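Albumin-1 (Psophocarpus tetragonolobus, PDB 1WBA) serves as a seed storage albumin of the winged bean and belongs to the Kunitz-type protease inhibitor family of legumes. Local coordinates at residues 54-62 and 76-87. Numbering follows the deposited sequence.
Sequences MYATSISSE and MRLKINFATDPH
Tyr55, Phe82 and His87 form an aromatic cluster at one end of an antiparallel strand pair, 56-61 with 78-82. The CD2 edge of the Tyr55 ring is turned to the Phe82 face in an offset edge-to-face pair, planes at 82°, while Tyr55 CB lies 3.6 Å from Phe82 CD1. In a second such pair the edge of His87 addresses the Tyr55 face; His87 CD2 stands 3.7 Å from Tyr55 CE2. With CG anti to its carbonyl carbon (chi1 -66°), Tyr55 reaches along the turn after Phe82, so that Tyr55 OH meets CG of Pro86, a proline preceded by a cis peptide bond, and shares water 1 with His87 NE2. Cutting Tyr55 back to an alanine is likely to leave a gap between Phe82 and Pro86 and to deprive His87 of its aromatic mate and of the water link to the phenol. Each of the hydrogen-bonded pairs Ser58-Asn81 and Ser60-Lys79 closes with two backbone bonds, for example Lys79 N to Ser60 O at 2.8 Å. This ladder belongs to the Kunitz-type β-trefoil: strand 17-23 pairs with 56-61 along its other edge, and Ile59 and Ile80 share the sheet face on which Ile80 touches Phe118. There Ile59 CG2 meets Leu78 CD1 at 3.9 Å. Beyond the ladder, Glu62 N binds Arg77 O, and the two side chains run alongside each other. Arg77 NE gives a salt bridge to the syn side of Glu62 OE1 (2.9 Å), in the guanidinium plane though bent to 145° at the hydrogen; water 5 joins Glu62 OE2 to Arg77 NH2, which also bonds Cys135 O.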
ATOM      1  N   MET A  54      12.846   0.531   3.354  1.00 12.46           N
ATOM      2  CA  MET A  54      11.927   0.899   2.285  1.00 14.22           C
ATOM      3  C   MET A  54      11.848  -0.236   1.294  1.00 13.57           C
ATOM      4  O   MET A  54      12.640  -0.313   0.347  1.00 13.42           O
ATOM      5  CB  MET A  54      12.298   2.228   1.602  1.00 17.64           C
ATOM      6  CG  MET A  54      13.766   2.546   1.464  1.00 24.84           C
ATOM      7  SD  MET A  54      13.990   4.219   0.791  1.00 31.36           S
ATOM      8  CE  MET A  54      13.789   5.252   2.249  1.00 27.31           C
ATOM      9  N   TYR A  55      10.910  -1.147   1.542  1.00 10.16           N
ATOM     10  CA  TYR A  55      10.733  -2.311   0.680  1.00  8.51           C
ATOM     11  C   TYR A  55      10.083  -1.967  -0.673  1.00 10.51           C
ATOM     12  O   TYR A  55       9.150  -1.141  -0.748  1.00  9.87           O
ATOM     13  CB  TYR A  55       9.888  -3.378   1.386  1.00  6.09           C
ATOM     14  CG  TYR A  55      10.526  -4.028   2.609  1.00  9.58           C
ATOM     15  CD1 TYR A  55      11.882  -4.380   2.621  1.00  9.49           C
ATOM     16  CD2 TYR A  55       9.759  -4.335   3.740  1.00  8.04           C
ATOM     17  CE1 TYR A  55      12.450  -5.033   3.724  1.00 11.18           C
ATOM     18  CE2 TYR A  55      10.317  -4.986   4.847  1.00  8.25           C
ATOM     19  CZ  TYR A  55      11.661  -5.327   4.833  1.00 10.51           C
ATOM     20  OH  TYR A  55      12.213  -5.963   5.919  1.00  8.42           O
ATOM     21  N   ALA A  56      10.560  -2.624  -1.728  1.00  7.23           N
ATOM     22  CA  ALA A  56      10.026  -2.419  -3.068  1.00  9.09           C
ATOM     23  C   ALA A  56       8.800  -3.307  -3.214  1.00  8.22           C
ATOM     24  O   ALA A  56       8.724  -4.380  -2.610  1.00 10.49           O
ATOM     25  CB  ALA A  56      11.061  -2.796  -4.108  1.00  6.47           C
ATOM     26  N   THR A  57       7.852  -2.865  -4.033  1.00  7.07           N
ATOM     27  CA  THR A  57       6.624  -3.597  -4.281  1.00  7.01           C
ATOM     28  C   THR A  57       6.298  -3.661  -5.778  1.00  8.02           C
ATOM     29  O   THR A  57       6.635  -2.744  -6.540  1.00  8.78           O
ATOM     30  CB  THR A  57       5.407  -2.885  -3.619  1.00  7.52           C
ATOM     31  OG1 THR A  57       5.456  -1.483  -3.920  1.00  9.57           O
ATOM     32  CG2 THR A  57       5.411  -3.055  -2.111  1.00  5.87           C
ATOM     33  N   SER A  58       5.705  -4.768  -6.209  1.00  7.19           N
ATOM     34  CA  SER A  58       5.236  -4.873  -7.593  1.00  8.51           C
ATOM     35  C   SER A  58       3.809  -4.347  -7.521  1.00  7.86           C
ATOM     36  O   SER A  58       3.084  -4.611  -6.535  1.00  7.88           O
ATOM     37  CB  SER A  58       5.188  -6.320  -8.063  1.00  8.71           C
ATOM     38  OG  SER A  58       6.470  -6.890  -7.960  1.00 17.08           O
ATOM     39  N   ILE A  59       3.417  -3.586  -8.536  1.00  6.56           N
ATOM     40  CA  ILE A  59       2.080  -3.016  -8.608  1.00  7.14           C
ATOM     41  C   ILE A  59       1.477  -3.562  -9.906  1.00  7.85           C
ATOM     42  O   ILE A  59       2.008  -3.325 -10.998  1.00  9.31           O
ATOM     43  CB  ILE A  59       2.147  -1.469  -8.598  1.00  7.70           C
ATOM     44  CG1 ILE A  59       2.876  -1.005  -7.329  1.00  7.10           C
ATOM     45  CG2 ILE A  59       0.744  -0.881  -8.670  1.00  8.98           C
ATOM     46  CD1 ILE A  59       3.102   0.457  -7.234  1.00  9.82           C
ATOM     47  N   SER A  60       0.416  -4.354  -9.768  1.00  8.27           N
ATOM     48  CA  SER A  60      -0.225  -5.015 -10.909  1.00  9.24           C
ATOM     49  C   SER A  60      -1.722  -4.813 -10.984  1.00  7.10           C
ATOM     50  O   SER A  60      -2.388  -4.659  -9.963  1.00  7.15           O
ATOM     51  CB  SER A  60       0.020  -6.530 -10.813  1.00  8.75           C
ATOM     52  OG  SER A  60       1.395  -6.807 -10.609  1.00 15.44           O
ATOM     53  N   SER A  61      -2.264  -4.855 -12.197  1.00  6.43           N
ATOM     54  CA  SER A  61      -3.695  -4.737 -12.341  1.00  6.31           C
ATOM     55  C   SER A  61      -4.291  -6.012 -11.723  1.00  8.02           C
ATOM     56  O   SER A  61      -3.728  -7.111 -11.831  1.00  7.31           O
ATOM     57  CB  SER A  61      -4.097  -4.617 -13.819  1.00  5.82           C
ATOM     58  OG  SER A  61      -3.561  -5.673 -14.585  1.00  9.24           O
ATOM     59  N   GLU A  62      -5.386  -5.838 -11.000  1.00  8.75           N
ATOM     60  CA  GLU A  62      -6.068  -6.952 -10.376  1.00  9.30           C
ATOM     61  C   GLU A  62      -6.608  -7.878 -11.472  1.00  7.84           C
ATOM     62  O   GLU A  62      -6.531  -9.092 -11.362  1.00 11.22           O
ATOM     63  CB  GLU A  62      -7.195  -6.412  -9.487  1.00  9.56           C
ATOM     64  CG  GLU A  62      -8.183  -7.457  -9.055  1.00 14.43           C
ATOM     65  CD  GLU A  62      -9.238  -6.920  -8.141  1.00 13.75           C
ATOM     66  OE1 GLU A  62     -10.107  -6.158  -8.586  1.00 13.94           O
ATOM     67  OE2 GLU A  62      -9.193  -7.277  -6.959  1.00 20.64           O
ATOM     68  N   MET A  76      -7.723   2.466 -11.107  1.00  5.93           N
ATOM     69  CA  MET A  76      -7.680   1.111 -11.645  1.00  6.77           C
ATOM     70  C   MET A  76      -7.430   0.166 -10.468  1.00  5.93           C
ATOM     71  O   MET A  76      -6.606   0.489  -9.607  1.00  7.34           O
ATOM     72  CB  MET A  76      -6.516   1.025 -12.635  1.00  9.73           C
ATOM     73  CG  MET A  76      -6.083  -0.404 -13.056  1.00 14.87           C
ATOM     74  SD  MET A  76      -4.738  -0.408 -14.215  1.00 15.16           S
ATOM     75  CE  MET A  76      -5.520   0.106 -15.660  1.00 16.32           C
ATOM     76  N   ARG A  77      -8.189  -0.928 -10.380  1.00  4.83           N
ATOM     77  CA  ARG A  77      -8.017  -1.885  -9.290  1.00  5.79           C
ATOM     78  C   ARG A  77      -6.689  -2.613  -9.385  1.00  5.48           C
ATOM     79  O   ARG A  77      -6.361  -3.184 -10.436  1.00  5.68           O
ATOM     80  CB  ARG A  77      -9.191  -2.866  -9.230  1.00  6.33           C
ATOM     81  CG  ARG A  77     -10.525  -2.160  -9.002  1.00  8.47           C
ATOM     82  CD  ARG A  77     -11.679  -3.150  -8.974  1.00 10.98           C
ATOM     83  NE  ARG A  77     -11.772  -3.898  -7.718  1.00 12.40           N
ATOM     84  CZ  ARG A  77     -12.337  -3.412  -6.622  1.00 11.22           C
ATOM     85  NH1 ARG A  77     -12.833  -2.189  -6.634  1.00 14.14           N
ATOM     86  NH2 ARG A  77     -12.486  -4.168  -5.546  1.00 12.97           N
ATOM     87  N   LEU A  78      -5.959  -2.635  -8.265  1.00  5.31           N
ATOM     88  CA  LEU A  78      -4.625  -3.218  -8.194  1.00  4.45           C
ATOM     89  C   LEU A  78      -4.402  -4.228  -7.106  1.00  5.94           C
ATOM     90  O   LEU A  78      -5.087  -4.229  -6.081  1.00  6.13           O
ATOM     91  CB  LEU A  78      -3.603  -2.112  -7.919  1.00  5.16           C
ATOM     92  CG  LEU A  78      -3.748  -0.821  -8.712  1.00  5.97           C
ATOM     93  CD1 LEU A  78      -2.891   0.232  -8.051  1.00  9.41           C
ATOM     94  CD2 LEU A  78      -3.364  -1.052 -10.178  1.00  5.61           C
ATOM     95  N   LYS A  79      -3.355  -5.012  -7.316  1.00  6.26           N
ATOM     96  CA  LYS A  79      -2.874  -5.993  -6.368  1.00  7.86           C
ATOM     97  C   LYS A  79      -1.451  -5.494  -6.112  1.00  8.13           C
ATOM     98  O   LYS A  79      -0.744  -5.113  -7.057  1.00  8.09           O
ATOM     99  CB  LYS A  79      -2.858  -7.391  -6.986  1.00 13.49           C
ATOM    100  CG  LYS A  79      -2.225  -8.448  -6.088  1.00 23.09           C
ATOM    101  CD  LYS A  79      -2.627  -9.866  -6.501  1.00 31.92           C
ATOM    102  CE  LYS A  79      -4.022 -10.246  -5.958  1.00 37.17           C
ATOM    103  NZ  LYS A  79      -5.171  -9.417  -6.477  1.00 41.21           N
ATOM    104  N   ILE A  80      -1.053  -5.421  -4.842  1.00  6.49           N
ATOM    105  CA  ILE A  80       0.281  -4.946  -4.485  1.00  4.27           C
ATOM    106  C   ILE A  80       0.978  -6.028  -3.694  1.00  5.14           C
ATOM    107  O   ILE A  80       0.385  -6.617  -2.805  1.00  5.47           O
ATOM    108  CB  ILE A  80       0.208  -3.636  -3.652  1.00  5.78           C
ATOM    109  CG1 ILE A  80      -0.450  -2.526  -4.489  1.00  7.28           C
ATOM    110  CG2 ILE A  80       1.602  -3.189  -3.233  1.00  3.74           C
ATOM    111  CD1 ILE A  80      -0.649  -1.205  -3.771  1.00  7.36           C
ATOM    112  N   ASN A  81       2.217  -6.332  -4.047  1.00  5.29           N
ATOM    113  CA  ASN A  81       2.954  -7.350  -3.313  1.00  8.85           C
ATOM    114  C   ASN A  81       4.417  -6.977  -3.152  1.00  8.33           C
ATOM    115  O   ASN A  81       4.968  -6.244  -3.972  1.00  9.83           O
ATOM    116  CB  ASN A  81       2.802  -8.726  -3.975  1.00 11.04           C
ATOM    117  CG  ASN A  81       3.555  -8.844  -5.303  1.00 14.13           C
ATOM    118  OD1 ASN A  81       4.758  -9.090  -5.320  1.00 18.45           O
ATOM    119  ND2 ASN A  81       2.843  -8.708  -6.413  1.00 14.65           N
ATOM    120  N   PHE A  82       5.043  -7.422  -2.064  1.00  9.09           N
ATOM    121  CA  PHE A  82       6.459  -7.120  -1.854  1.00  8.43           C
ATOM    122  C   PHE A  82       7.289  -7.852  -2.908  1.00  8.76           C
ATOM    123  O   PHE A  82       7.049  -9.017  -3.208  1.00  8.99           O
ATOM    124  CB  PHE A  82       6.884  -7.469  -0.429  1.00  7.27           C
ATOM    125  CG  PHE A  82       6.330  -6.533   0.594  1.00  6.23           C
ATOM    126  CD1 PHE A  82       6.845  -5.253   0.716  1.00  6.61           C
ATOM    127  CD2 PHE A  82       5.258  -6.914   1.404  1.00  5.12           C
ATOM    128  CE1 PHE A  82       6.306  -4.341   1.629  1.00  5.57           C
ATOM    129  CE2 PHE A  82       4.706  -6.014   2.322  1.00  4.67           C
ATOM    130  CZ  PHE A  82       5.229  -4.724   2.436  1.00  4.82           C
ATOM    131  N   ALA A  83       8.270  -7.159  -3.456  1.00  9.87           N
ATOM    132  CA  ALA A  83       9.071  -7.707  -4.534  1.00 13.58           C
ATOM    133  C   ALA A  83      10.388  -8.310  -4.124  1.00 15.66           C
ATOM    134  O   ALA A  83      10.980  -9.085  -4.866  1.00 19.56           O
ATOM    135  CB  ALA A  83       9.299  -6.624  -5.585  1.00 14.68           C
ATOM    136  N   THR A  84      10.853  -7.970  -2.942  1.00 16.24           N
ATOM    137  CA  THR A  84      12.129  -8.483  -2.505  1.00 19.36           C
ATOM    138  C   THR A  84      12.090  -9.238  -1.180  1.00 20.10           C
ATOM    139  O   THR A  84      11.064  -9.299  -0.484  1.00 17.02           O
ATOM    140  CB  THR A  84      13.117  -7.329  -2.341  1.00 18.19           C
ATOM    141  OG1 THR A  84      12.728  -6.533  -1.218  1.00 20.37           O
ATOM    142  CG2 THR A  84      13.110  -6.450  -3.585  1.00 20.56           C
ATOM    143  N   ASP A  85      13.219  -9.858  -0.861  1.00 18.14           N
ATOM    144  CA  ASP A  85      13.359 -10.553   0.401  1.00 19.24           C
ATOM    145  C   ASP A  85      13.336  -9.417   1.413  1.00 17.55           C
ATOM    146  O   ASP A  85      13.738  -8.291   1.092  1.00 17.85           O
ATOM    147  CB  ASP A  85      14.705 -11.278   0.463  1.00 21.55           C
ATOM    148  CG  ASP A  85      14.807 -12.414  -0.543  1.00 22.50           C
ATOM    149  OD1 ASP A  85      13.859 -13.217  -0.678  1.00 23.79           O
ATOM    150  OD2 ASP A  85      15.861 -12.511  -1.194  1.00 29.40           O
ATOM    151  N   PRO A  86      12.947  -9.700   2.665  1.00 15.68           N
ATOM    152  CA  PRO A  86      12.533 -10.989   3.218  1.00 15.37           C
ATOM    153  C   PRO A  86      11.077 -11.401   2.983  1.00 15.32           C
ATOM    154  O   PRO A  86      10.664 -12.476   3.413  1.00 16.21           O
ATOM    155  CB  PRO A  86      12.816 -10.803   4.700  1.00 13.83           C
ATOM    156  CG  PRO A  86      12.454  -9.376   4.912  1.00 15.88           C
ATOM    157  CD  PRO A  86      13.046  -8.681   3.724  1.00 13.17           C
ATOM    158  N   HIS A  87      10.308 -10.580   2.277  1.00 13.46           N
ATOM    159  CA  HIS A  87       8.899 -10.878   2.060  1.00 13.58           C
ATOM    160  C   HIS A  87       8.547 -10.964   0.594  1.00 14.17           C
ATOM    161  O   HIS A  87       7.466 -10.556   0.184  1.00 13.16           O
ATOM    162  CB  HIS A  87       8.036  -9.807   2.725  1.00 13.34           C
ATOM    163  CG  HIS A  87       8.414  -9.531   4.143  1.00 10.60           C
ATOM    164  ND1 HIS A  87       8.170 -10.423   5.167  1.00 14.50           N
ATOM    165  CD2 HIS A  87       9.079  -8.495   4.703  1.00  9.33           C
ATOM    166  CE1 HIS A  87       8.674  -9.953   6.294  1.00 11.94           C
ATOM    167  NE2 HIS A  87       9.232  -8.779   6.036  1.00 14.04           N
TER
HETATM  168  O   HOH W   1      10.626  -6.940   7.653  1.00  9.61           O
HETATM  169  O   HOH W   2      10.087  -6.086  -0.984  1.00 13.58           O
HETATM  170  O   HOH W   3      13.066  -3.840  -1.500  1.00 21.39           O
HETATM  171  O   HOH W   4       1.365  -7.173  -7.678  1.00 15.88           O
HETATM  172  O   HOH W   5     -11.579  -6.829  -5.663  1.00 22.32           O